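Luciferase-like enzymeAMP-CoA-ligase (Zophobas atratus, PDB 4W8O) probably activates carboxylic acids with ATP as acyl-adenylates and passes them to coenzyme A, as members of the adenylate-forming superfamily that includes beetle luciferases do. Local coordinates at residues 326-330 with 379-385; 5-11 with 352-358; 15-20 with 199-204. All coordinates share one frame; numbering follows the deposited sequence.

The centres of contacts 1 and 2 lie about 11 Å apart, those of contacts 1 and 3 about 13 Å, and those of contacts 2 and 3 about 19 Å. Contact 2 joins 5-11, near the N-terminus, to 352-358, and contact 3 is nested within the chain enclosed by contact 2. Contact 1 opens only after contact 3 has closed, and its segments alternate with those of contact 2. Strands 357-362 and 367-380 are neighbours in one antiparallel sheet, linking contacts 1 and 2, while helix 199-211 of contact 3 packs on the turn of contact 1. Contact 1 contributes Glu326, Gly328 and Leu329 to the ligand pocket; the other two join the N-terminal segments to the body of the fold.

Contact 1: residues 326-330 with 379-385; sequences EIGLL and VKSDAMM
Ile327 places CG1 trans to its own backbone N (chi1 -162°) and runs on extended, which carries CD1 across to the 379-385 segment. There the methyl meets Val379 CG2 at 3.8 Å and also rests against Met384 CG. Leu330 and Val379 meet tip to tip, CD2 3.9 Å from CG2, so branched aliphatic chains fill this buried side. Ser381 OG touches Ile327 CD1 only by packing; Ala383 N donates to Ser381 OG at 3.0 Å, forming an ST turn within the type I turn from Ser381 to Met384. A small residue suits position 383, because Ala383 CB comes within 3.4 Å of Ile327 O. Met385 N donates to Glu326 O (2.9 Å, 152°). Beside that bond the two side chains run the same way, Glu326 CG 3.7 Å from Met385 SD, while the carboxylate leads off and OE1 is hydrogen-bonded to a bound polyethylene glycol, probably from the crystallisation liquor. Glu326 closes a YGMSE sequence resembling the YGxTE motif of adenylate-forming enzymes. Around the contact, the side chain of Met385 packs against strand 194-198, that of Ala383 against helix 199-211, and that of Val379 against strand 403-411.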
loop_
_atom_site.group_PDB
_atom_site.type_symbol
_atom_site.label_atom_id
_atom_site.label_comp_id
_atom_site.label_asym_id
_atom_site.label_seq_id
_atom_site.Cartn_x
_atom_site.Cartn_y
_atom_site.Cartn_z
ATOM N N GLU A 326 -4.867 -2.618 -8.176
ATOM C CA GLU A 326 -6.222 -2.351 -8.645
ATOM C C GLU A 326 -7.321 -2.628 -7.615
ATOM O O GLU A 326 -8.461 -2.200 -7.814
ATOM C CB GLU A 326 -6.521 -3.176 -9.902
ATOM C CG GLU A 326 -5.817 -2.710 -11.161
ATOM C CD GLU A 326 -4.390 -3.207 -11.296
ATOM O OE1 GLU A 326 -3.848 -3.852 -10.370
ATOM O OE2 GLU A 326 -3.805 -2.937 -12.351
ATOM N N ILE A 327 -6.998 -3.352 -6.546
ATOM C CA ILE A 327 -8.029 -3.840 -5.604
ATOM C C ILE A 327 -7.531 -4.192 -4.195
ATOM O O ILE A 327 -8.342 -4.472 -3.320
ATOM C CB ILE A 327 -8.750 -5.072 -6.196
ATOM C CG1 ILE A 327 -10.082 -5.345 -5.484
ATOM C CG2 ILE A 327 -7.829 -6.288 -6.171
ATOM C CD1 ILE A 327 -11.019 -6.228 -6.281
ATOM N N GLY A 328 -6.221 -4.155 -3.962
ATOM C CA GLY A 328 -5.667 -4.514 -2.666
ATOM C C GLY A 328 -5.582 -6.024 -2.497
ATOM O O GLY A 328 -5.372 -6.759 -3.465
ATOM N N LEU A 329 -5.753 -6.478 -1.263
ATOM C CA LEU A 329 -5.559 -7.876 -0.897
ATOM C C LEU A 329 -6.731 -8.747 -1.359
ATOM O O LEU A 329 -7.884 -8.438 -1.079
ATOM C CB LEU A 329 -5.376 -7.975 0.620
ATOM C CG LEU A 329 -4.779 -9.240 1.224
ATOM C CD1 LEU A 329 -3.523 -9.690 0.503
ATOM C CD2 LEU A 329 -4.480 -8.979 2.694
ATOM N N LEU A 330 -6.416 -9.826 -2.073
ATOM C CA LEU A 330 -7.418 -10.690 -2.704
ATOM C C LEU A 330 -7.545 -12.050 -2.037
ATOM O O LEU A 330 -8.649 -12.591 -1.918
ATOM C CB LEU A 330 -7.077 -10.890 -4.181
ATOM C CG LEU A 330 -7.340 -9.679 -5.069
ATOM C CD1 LEU A 330 -6.930 -9.998 -6.500
ATOM C CD2 LEU A 330 -8.806 -9.255 -4.982
ATOM N N VAL A 379 -12.109 -11.050 -10.110
ATOM C CA VAL A 379 -12.436 -10.650 -8.745
ATOM C C VAL A 379 -13.346 -9.422 -8.721
ATOM O O VAL A 379 -13.375 -8.648 -9.683
ATOM C CB VAL A 379 -11.148 -10.369 -7.943
ATOM C CG1 VAL A 379 -10.298 -11.632 -7.857
ATOM C CG2 VAL A 379 -10.346 -9.241 -8.577
ATOM N N LYS A 380 -14.095 -9.261 -7.626
ATOM C CA LYS A 380 -15.043 -8.156 -7.491
ATOM C C LYS A 380 -15.277 -7.798 -6.032
ATOM O O LYS A 380 -15.521 -8.668 -5.214
ATOM C CB LYS A 380 -16.381 -8.511 -8.146
ATOM C CG LYS A 380 -17.357 -7.346 -8.225
ATOM C CD LYS A 380 -18.599 -7.732 -9.008
ATOM C CE LYS A 380 -19.611 -6.599 -9.076
ATOM N NZ LYS A 380 -20.790 -6.979 -9.913
ATOM N N SER A 381 -15.185 -6.506 -5.730
ATOM C CA SER A 381 -15.409 -5.983 -4.387
ATOM C C SER A 381 -15.505 -4.466 -4.427
ATOM O O SER A 381 -15.219 -3.834 -5.450
ATOM C CB SER A 381 -14.262 -6.369 -3.449
ATOM O OG SER A 381 -13.148 -5.498 -3.590
ATOM N N ASP A 382 -15.862 -3.891 -3.283
ATOM C CA ASP A 382 -15.963 -2.446 -3.139
ATOM C C ASP A 382 -14.597 -1.770 -3.041
ATOM O O ASP A 382 -14.538 -0.548 -2.995
ATOM C CB ASP A 382 -16.784 -2.088 -1.894
ATOM C CG ASP A 382 -18.257 -2.400 -2.044
ATOM O OD1 ASP A 382 -18.718 -2.751 -3.162
ATOM O OD2 ASP A 382 -18.960 -2.276 -1.023
ATOM N N ALA A 383 -13.515 -2.561 -3.011
ATOM C CA ALA A 383 -12.139 -2.047 -2.984
ATOM C C ALA A 383 -11.567 -1.843 -4.384
ATOM O O ALA A 383 -10.418 -1.451 -4.537
ATOM C CB ALA A 383 -11.239 -3.001 -2.208
ATOM N N MET A 384 -12.370 -2.116 -5.397
ATOM C CA MET A 384 -11.941 -2.043 -6.784
ATOM C C MET A 384 -11.711 -0.594 -7.218
ATOM O O MET A 384 -12.459 0.309 -6.828
ATOM C CB MET A 384 -13.035 -2.651 -7.663
ATOM C CG MET A 384 -12.544 -3.500 -8.817
ATOM S SD MET A 384 -13.754 -4.794 -9.201
ATOM C CE MET A 384 -15.277 -3.844 -9.292
ATOM N N MET A 385 -10.685 -0.392 -8.039
ATOM C CA MET A 385 -10.435 0.902 -8.687
ATOM C C MET A 385 -11.661 1.386 -9.450
ATOM O O MET A 385 -12.429 0.576 -9.985
ATOM C CB MET A 385 -9.255 0.808 -9.655
ATOM C CG MET A 385 -9.458 -0.118 -10.846
ATOM S SD MET A 385 -8.148 0.048 -12.080
ATOM C CE MET A 385 -8.752 -1.094 -13.321
#

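Contact 2: residues 5-11 with 352-358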
loop_
_atom_site.group_PDB
_atom_site.type_symbol
_atom_site.label_atom_id
_atom_site.label_comp_id
_atom_site.label_asym_id
_atom_site.label_seq_id
_atom_site.Cartn_x
_atom_site.Cartn_y
_atom_site.Cartn_z
ATOM N N ILE A 5 -18.509 -19.422 -7.219
ATOM C CA ILE A 5 -17.815 -18.174 -6.973
ATOM C C ILE A 5 -17.445 -18.140 -5.495
ATOM O O ILE A 5 -18.320 -18.228 -4.641
ATOM C CB ILE A 5 -18.722 -16.969 -7.300
ATOM C CG1 ILE A 5 -19.043 -16.939 -8.798
ATOM C CG2 ILE A 5 -18.072 -15.667 -6.849
ATOM C CD1 ILE A 5 -20.127 -15.952 -9.182
ATOM N N LEU A 6 -16.156 -18.025 -5.198
ATOM C CA LEU A 6 -15.692 -17.965 -3.813
ATOM C C LEU A 6 -16.048 -16.605 -3.207
ATOM O O LEU A 6 -15.869 -15.566 -3.846
ATOM C CB LEU A 6 -14.183 -18.178 -3.746
ATOM C CG LEU A 6 -13.618 -19.443 -4.402
ATOM C CD1 LEU A 6 -12.097 -19.404 -4.407
ATOM C CD2 LEU A 6 -14.127 -20.699 -3.704
ATOM N N LYS A 7 -16.537 -16.616 -1.975
ATOM C CA LYS A 7 -17.017 -15.409 -1.334
ATOM C C LYS A 7 -16.413 -15.305 0.047
ATOM O O LYS A 7 -16.556 -16.219 0.857
ATOM C CB LYS A 7 -18.548 -15.426 -1.233
ATOM C CG LYS A 7 -19.130 -14.165 -0.601
ATOM C CD LYS A 7 -20.646 -14.202 -0.479
ATOM C CE LYS A 7 -21.165 -12.904 0.133
ATOM N NZ LYS A 7 -22.500 -13.068 0.771
ATOM N N GLY A 8 -15.755 -14.185 0.323
ATOM C CA GLY A 8 -15.146 -13.964 1.631
ATOM C C GLY A 8 -16.179 -13.674 2.701
ATOM O O GLY A 8 -17.345 -13.450 2.398
ATOM N N LYS A 9 -15.739 -13.668 3.957
ATOM C CA LYS A 9 -16.634 -13.459 5.086
ATOM C C LYS A 9 -17.123 -12.021 5.096
ATOM O O LYS A 9 -16.455 -11.128 4.573
ATOM C CB LYS A 9 -15.925 -13.777 6.411
ATOM C CG LYS A 9 -14.960 -12.689 6.869
ATOM C CD LYS A 9 -14.288 -13.004 8.199
ATOM C CE LYS A 9 -13.361 -11.863 8.592
ATOM N NZ LYS A 9 -12.489 -12.177 9.752
ATOM N N GLU A 10 -18.281 -11.795 5.703
ATOM C CA GLU A 10 -18.841 -10.450 5.782
ATOM C C GLU A 10 -18.202 -9.637 6.901
ATOM O O GLU A 10 -17.657 -10.186 7.864
ATOM C CB GLU A 10 -20.367 -10.497 5.969
ATOM C CG GLU A 10 -21.148 -10.713 4.675
ATOM C CD GLU A 10 -21.054 -9.540 3.701
ATOM O OE1 GLU A 10 -21.474 -9.706 2.538
ATOM O OE2 GLU A 10 -20.570 -8.450 4.083
ATOM N N PHE A 11 -18.231 -8.316 6.730
ATOM C CA PHE A 11 -17.979 -7.383 7.823
ATOM C C PHE A 11 -18.845 -6.160 7.595
ATOM O O PHE A 11 -19.393 -5.985 6.516
ATOM C CB PHE A 11 -16.485 -7.026 7.977
ATOM C CG PHE A 11 -15.883 -6.249 6.819
ATOM C CD1 PHE A 11 -16.001 -4.869 6.743
ATOM C CD2 PHE A 11 -15.132 -6.904 5.841
ATOM C CE1 PHE A 11 -15.421 -4.164 5.694
ATOM C CE2 PHE A 11 -14.551 -6.207 4.792
ATOM C CZ PHE A 11 -14.690 -4.832 4.719
ATOM N N VAL A 352 -9.959 -16.429 -0.072
ATOM C CA VAL A 352 -10.462 -15.112 -0.487
ATOM C C VAL A 352 -10.666 -14.181 0.706
ATOM O O VAL A 352 -11.095 -14.611 1.770
ATOM C CB VAL A 352 -11.783 -15.225 -1.277
ATOM C CG1 VAL A 352 -12.288 -13.849 -1.682
ATOM C CG2 VAL A 352 -11.590 -16.079 -2.525
ATOM N N SER A 353 -10.321 -12.909 0.523
ATOM C CA SER A 353 -10.408 -11.918 1.592
ATOM C C SER A 353 -11.868 -11.527 1.889
ATOM O O SER A 353 -12.757 -11.766 1.065
ATOM C CB SER A 353 -9.568 -10.685 1.230
ATOM O OG SER A 353 -9.806 -10.296 -0.107
ATOM N N PRO A 354 -12.119 -10.929 3.072
ATOM C CA PRO A 354 -13.503 -10.579 3.432
ATOM C C PRO A 354 -14.168 -9.667 2.407
ATOM O O PRO A 354 -13.494 -8.844 1.778
ATOM C CB PRO A 354 -13.362 -9.856 4.782
ATOM C CG PRO A 354 -12.043 -10.274 5.320
ATOM C CD PRO A 354 -11.163 -10.577 4.140
ATOM N N ARG A 355 -15.475 -9.856 2.230
ATOM C CA ARG A 355 -16.299 -9.033 1.350
ATOM C C ARG A 355 -15.772 -8.965 -0.081
ATOM O O ARG A 355 -15.968 -7.968 -0.773
ATOM C CB ARG A 355 -16.481 -7.630 1.954
ATOM C CG ARG A 355 -17.562 -7.589 3.027
ATOM C CD ARG A 355 -17.775 -6.194 3.591
ATOM N NE ARG A 355 -18.220 -5.246 2.586
ATOM C CZ ARG A 355 -19.485 -4.982 2.274
ATOM N NH1 ARG A 355 -20.494 -5.602 2.881
ATOM N NH2 ARG A 355 -19.741 -4.083 1.334
ATOM N N THR A 356 -15.122 -10.043 -0.522
ATOM C CA THR A 356 -14.554 -10.152 -1.855
ATOM C C THR A 356 -15.134 -11.380 -2.560
ATOM O O THR A 356 -15.342 -12.427 -1.928
ATOM C CB THR A 356 -13.021 -10.291 -1.779
ATOM O OG1 THR A 356 -12.464 -9.128 -1.149
ATOM C CG2 THR A 356 -12.402 -10.466 -3.160
ATOM N N LEU A 357 -15.405 -11.245 -3.861
ATOM C CA LEU A 357 -15.779 -12.384 -4.704
ATOM C C LEU A 357 -14.614 -12.751 -5.629
ATOM O O LEU A 357 -13.963 -11.866 -6.188
ATOM C CB LEU A 357 -17.008 -12.052 -5.551
ATOM C CG LEU A 357 -18.271 -11.585 -4.826
ATOM C CD1 LEU A 357 -19.294 -11.116 -5.849
ATOM C CD2 LEU A 357 -18.849 -12.676 -3.944
ATOM N N LEU A 358 -14.366 -14.051 -5.793
ATOM C CA LEU A 358 -13.323 -14.537 -6.706
ATOM C C LEU A 358 -13.836 -15.704 -7.540
ATOM O O LEU A 358 -14.402 -16.663 -7.002
ATOM C CB LEU A 358 -12.074 -14.958 -5.924
ATOM C CG LEU A 358 -10.844 -15.307 -6.770
ATOM C CD1 LEU A 358 -9.578 -14.952 -6.018
ATOM C CD2 LEU A 358 -10.809 -16.775 -7.189
HETATM O O HOH W 1 -12.824 -14.018 4.243
#
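Leu6 and Leu358 form an antiparallel hydrogen-bonded pair: Leu6 N donates to Leu358 O, and Leu358 N returns the bond to Leu6 O, both at 2.9 Å. Their side chains lie alongside each other, and Val352 CG2 packs on Leu6 CB at 3.6 Å, so aliphatic residues suit this face. On the other face the extended stem of Lys7 runs beside Leu357, leaving the ammonium to make a long salt bridge with Glu10. Beyond this pair, Gly8 N donates to Thr356 O at 2.9 Å, and Arg355 N to Lys9 O at 2.8 Å. Having no side chain lets Gly8 CA come within 3.3 Å of Ser353 O. The side chains of Arg355 and Phe11 cross at about a right angle, Arg355 CD over the centre of one ring face, 3.4 Å from the centroid in a CH-pi contact, while Pro354 CB lies in plane at the ring edge. A bend at chi3 (62°) turns the guanidinium into two salt bridges: NH1 meets the syn lone pair of Glu10 OE2 at 3.1 Å, the oxygen tilted from the guanidinium plane, and NH2 pairs with Asp382 OD2. Further out, a water accepts from Lys9 N and donates to Val352 O; Lys9 NZ reaches Tyr211 O, and Tyr211 also stacks on Phe11. What presents Arg355 is a type II turn from Ser353 to Thr356, with Pro354 at its second position. Strand 6-7 forms one edge strand of a five-stranded antiparallel sheet, consistent with the antiparallel beta subdomain of adenylate-forming enzymes.

Contact 3: residues 15-20 with 199-204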
loop_
_atom_site.group_PDB
_atom_site.type_symbol
_atom_site.label_atom_id
_atom_site.label_comp_id
_atom_site.label_asym_id
_atom_site.label_seq_id
_atom_site.Cartn_x
_atom_site.Cartn_y
_atom_site.Cartn_z
ATOM N N PHE A 15 -15.771 2.722 7.542
ATOM C CA PHE A 15 -15.097 3.850 6.893
ATOM C C PHE A 15 -15.523 3.992 5.427
ATOM O O PHE A 15 -14.687 4.154 4.524
ATOM C CB PHE A 15 -13.591 3.671 7.019
ATOM C CG PHE A 15 -13.120 3.517 8.439
ATOM C CD1 PHE A 15 -13.190 4.582 9.324
ATOM C CD2 PHE A 15 -12.619 2.311 8.893
ATOM C CE1 PHE A 15 -12.763 4.452 10.636
ATOM C CE2 PHE A 15 -12.192 2.171 10.202
ATOM C CZ PHE A 15 -12.260 3.245 11.076
ATOM N N ASP A 16 -16.834 3.942 5.204
ATOM C CA ASP A 16 -17.398 3.992 3.849
ATOM C C ASP A 16 -18.182 5.268 3.549
ATOM O O ASP A 16 -18.755 5.392 2.471
ATOM C CB ASP A 16 -18.271 2.760 3.583
ATOM C CG ASP A 16 -19.457 2.648 4.539
ATOM O OD1 ASP A 16 -19.408 3.215 5.653
ATOM O OD2 ASP A 16 -20.439 1.978 4.165
ATOM N N LYS A 17 -18.173 6.225 4.475
ATOM C CA LYS A 17 -18.912 7.473 4.300
ATOM C C LYS A 17 -18.033 8.715 4.467
ATOM O O LYS A 17 -18.540 9.824 4.639
ATOM C CB LYS A 17 -20.087 7.521 5.285
ATOM C CG LYS A 17 -21.100 6.409 5.057
ATOM C CD LYS A 17 -22.215 6.448 6.089
ATOM C CE LYS A 17 -23.251 5.353 5.854
ATOM N NZ LYS A 17 -22.659 3.986 5.964
ATOM N N ILE A 18 -16.718 8.555 4.393
ATOM C CA ILE A 18 -15.832 9.695 4.615
ATOM C C ILE A 18 -14.695 9.744 3.612
ATOM O O ILE A 18 -14.445 8.783 2.894
ATOM C CB ILE A 18 -15.244 9.670 6.035
ATOM C CG1 ILE A 18 -14.515 8.355 6.289
ATOM C CG2 ILE A 18 -16.350 9.881 7.066
ATOM C CD1 ILE A 18 -13.653 8.413 7.523
ATOM N N SER A 19 -14.018 10.882 3.566
ATOM C CA SER A 19 -12.864 11.037 2.715
ATOM C C SER A 19 -11.665 10.385 3.393
ATOM O O SER A 19 -11.671 10.150 4.591
ATOM C CB SER A 19 -12.592 12.512 2.443
ATOM O OG SER A 19 -12.157 13.169 3.623
ATOM N N PHE A 20 -10.638 10.104 2.603
ATOM C CA PHE A 20 -9.380 9.547 3.095
ATOM C C PHE A 20 -8.720 10.535 4.061
ATOM O O PHE A 20 -8.159 10.123 5.062
ATOM C CB PHE A 20 -8.454 9.215 1.904
ATOM C CG PHE A 20 -7.123 8.626 2.292
ATOM C CD1 PHE A 20 -7.041 7.568 3.186
ATOM C CD2 PHE A 20 -5.950 9.111 1.731
ATOM C CE1 PHE A 20 -5.815 7.026 3.534
ATOM C CE2 PHE A 20 -4.722 8.569 2.069
ATOM C CZ PHE A 20 -4.652 7.522 2.970
ATOM N N HIS A 199 -12.055 7.719 -2.485
ATOM C CA HIS A 199 -11.972 7.706 -1.038
ATOM C C HIS A 199 -12.573 6.394 -0.548
ATOM O O HIS A 199 -11.981 5.695 0.265
ATOM C CB HIS A 199 -12.704 8.906 -0.429
ATOM C CG HIS A 199 -12.209 10.221 -0.939
ATOM N ND1 HIS A 199 -11.096 10.846 -0.431
ATOM C CD2 HIS A 199 -12.646 11.002 -1.953
ATOM C CE1 HIS A 199 -10.877 11.966 -1.089
ATOM N NE2 HIS A 199 -11.807 12.086 -2.016
ATOM N N ARG A 200 -13.719 6.035 -1.103
ATOM C CA ARG A 200 -14.410 4.822 -0.691
ATOM C C ARG A 200 -13.604 3.568 -1.012
ATOM O O ARG A 200 -13.376 2.736 -0.127
ATOM C CB ARG A 200 -15.797 4.759 -1.322
ATOM C CG ARG A 200 -16.753 5.747 -0.667
ATOM C CD ARG A 200 -18.175 5.694 -1.216
ATOM N NE ARG A 200 -18.739 4.351 -1.209
ATOM C CZ ARG A 200 -19.291 3.746 -2.262
ATOM N NH1 ARG A 200 -19.390 4.352 -3.449
ATOM N NH2 ARG A 200 -19.768 2.513 -2.123
ATOM N N SER A 201 -13.155 3.444 -2.262
ATOM C CA SER A 201 -12.446 2.242 -2.678
ATOM C C SER A 201 -11.131 2.062 -1.922
ATOM O O SER A 201 -10.829 0.958 -1.477
ATOM C CB SER A 201 -12.254 2.184 -4.198
ATOM O OG SER A 201 -11.187 2.982 -4.663
ATOM N N PHE A 202 -10.363 3.133 -1.735
ATOM C CA PHE A 202 -9.109 2.993 -1.008
ATOM C C PHE A 202 -9.350 2.637 0.453
ATOM O O PHE A 202 -8.653 1.790 1.016
ATOM C CB PHE A 202 -8.214 4.233 -1.086
ATOM C CG PHE A 202 -6.828 3.973 -0.560
ATOM C CD1 PHE A 202 -5.938 3.203 -1.292
ATOM C CD2 PHE A 202 -6.441 4.424 0.687
ATOM C CE1 PHE A 202 -4.668 2.918 -0.809
ATOM C CE2 PHE A 202 -5.181 4.145 1.175
ATOM C CZ PHE A 202 -4.293 3.385 0.431
ATOM N N LEU A 203 -10.331 3.283 1.074
ATOM C CA LEU A 203 -10.667 2.963 2.448
ATOM C C LEU A 203 -11.139 1.510 2.610
ATOM O O LEU A 203 -10.946 0.917 3.676
ATOM C CB LEU A 203 -11.703 3.949 2.997
ATOM C CG LEU A 203 -11.091 5.308 3.363
ATOM C CD1 LEU A 203 -12.175 6.302 3.738
ATOM C CD2 LEU A 203 -10.085 5.163 4.498
ATOM N N GLN A 204 -11.730 0.929 1.563
ATOM C CA GLN A 204 -12.075 -0.497 1.607
ATOM C C GLN A 204 -10.869 -1.406 1.423
ATOM O O GLN A 204 -10.841 -2.501 1.979
ATOM C CB GLN A 204 -13.194 -0.847 0.624
ATOM C CG GLN A 204 -14.564 -0.365 1.082
ATOM C CD GLN A 204 -14.863 -0.710 2.548
ATOM O OE1 GLN A 204 -15.005 -1.882 2.903
ATOM N NE2 GLN A 204 -14.945 0.311 3.401
HETATM O O HOH W 2 -14.941 2.644 2.162
#
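Phe15 O, Arg200 O and Gln204 NE2 all grip one water: it donates to the two carbonyls, each 2.8 Å away, and accepts from Gln204 NE2 at a short 2.6 Å. This bridge ties the loop leading to helix 20-30 against the first turn of helix 199-211, and the loop ends in an N-cap at Ser19. Gln204 NE2 also bonds to Glu207, whose carboxylate holds Phe15 N as well, so an amide that can donate twice suits the site. At the cap, Ser19 OG bonds to a backbone N just past the loop, and Glu22 OE1 accepts from Ser19 N, as in a capping box. The first amide of the helix is taken by a side chain of the other helix: Phe20 N donates to His199 ND1 at 3.2 Å, almost straight (173°) though tilted from the ring plane. Ser19 CB lies over the face of that same imidazole. Leu203 packs against the loop, its CD1 4.0 Å from Ile18 CG1 and its CB 3.4 Å from Phe15 O. Arg200 turns its charged end to Asp177, leaving its stem beside Asp16 O. With CG opposite the backbone N (chi1 -180°), Phe20 brings its ring to Phe202 in an edge-to-face pair, the edge of Phe202 toward the face of Phe20, centroids 5.2 Å apart and planes at 75°, and Phe202 CD2 stands 3.9 Å above the plane of the Phe20 ring, offset toward its rim.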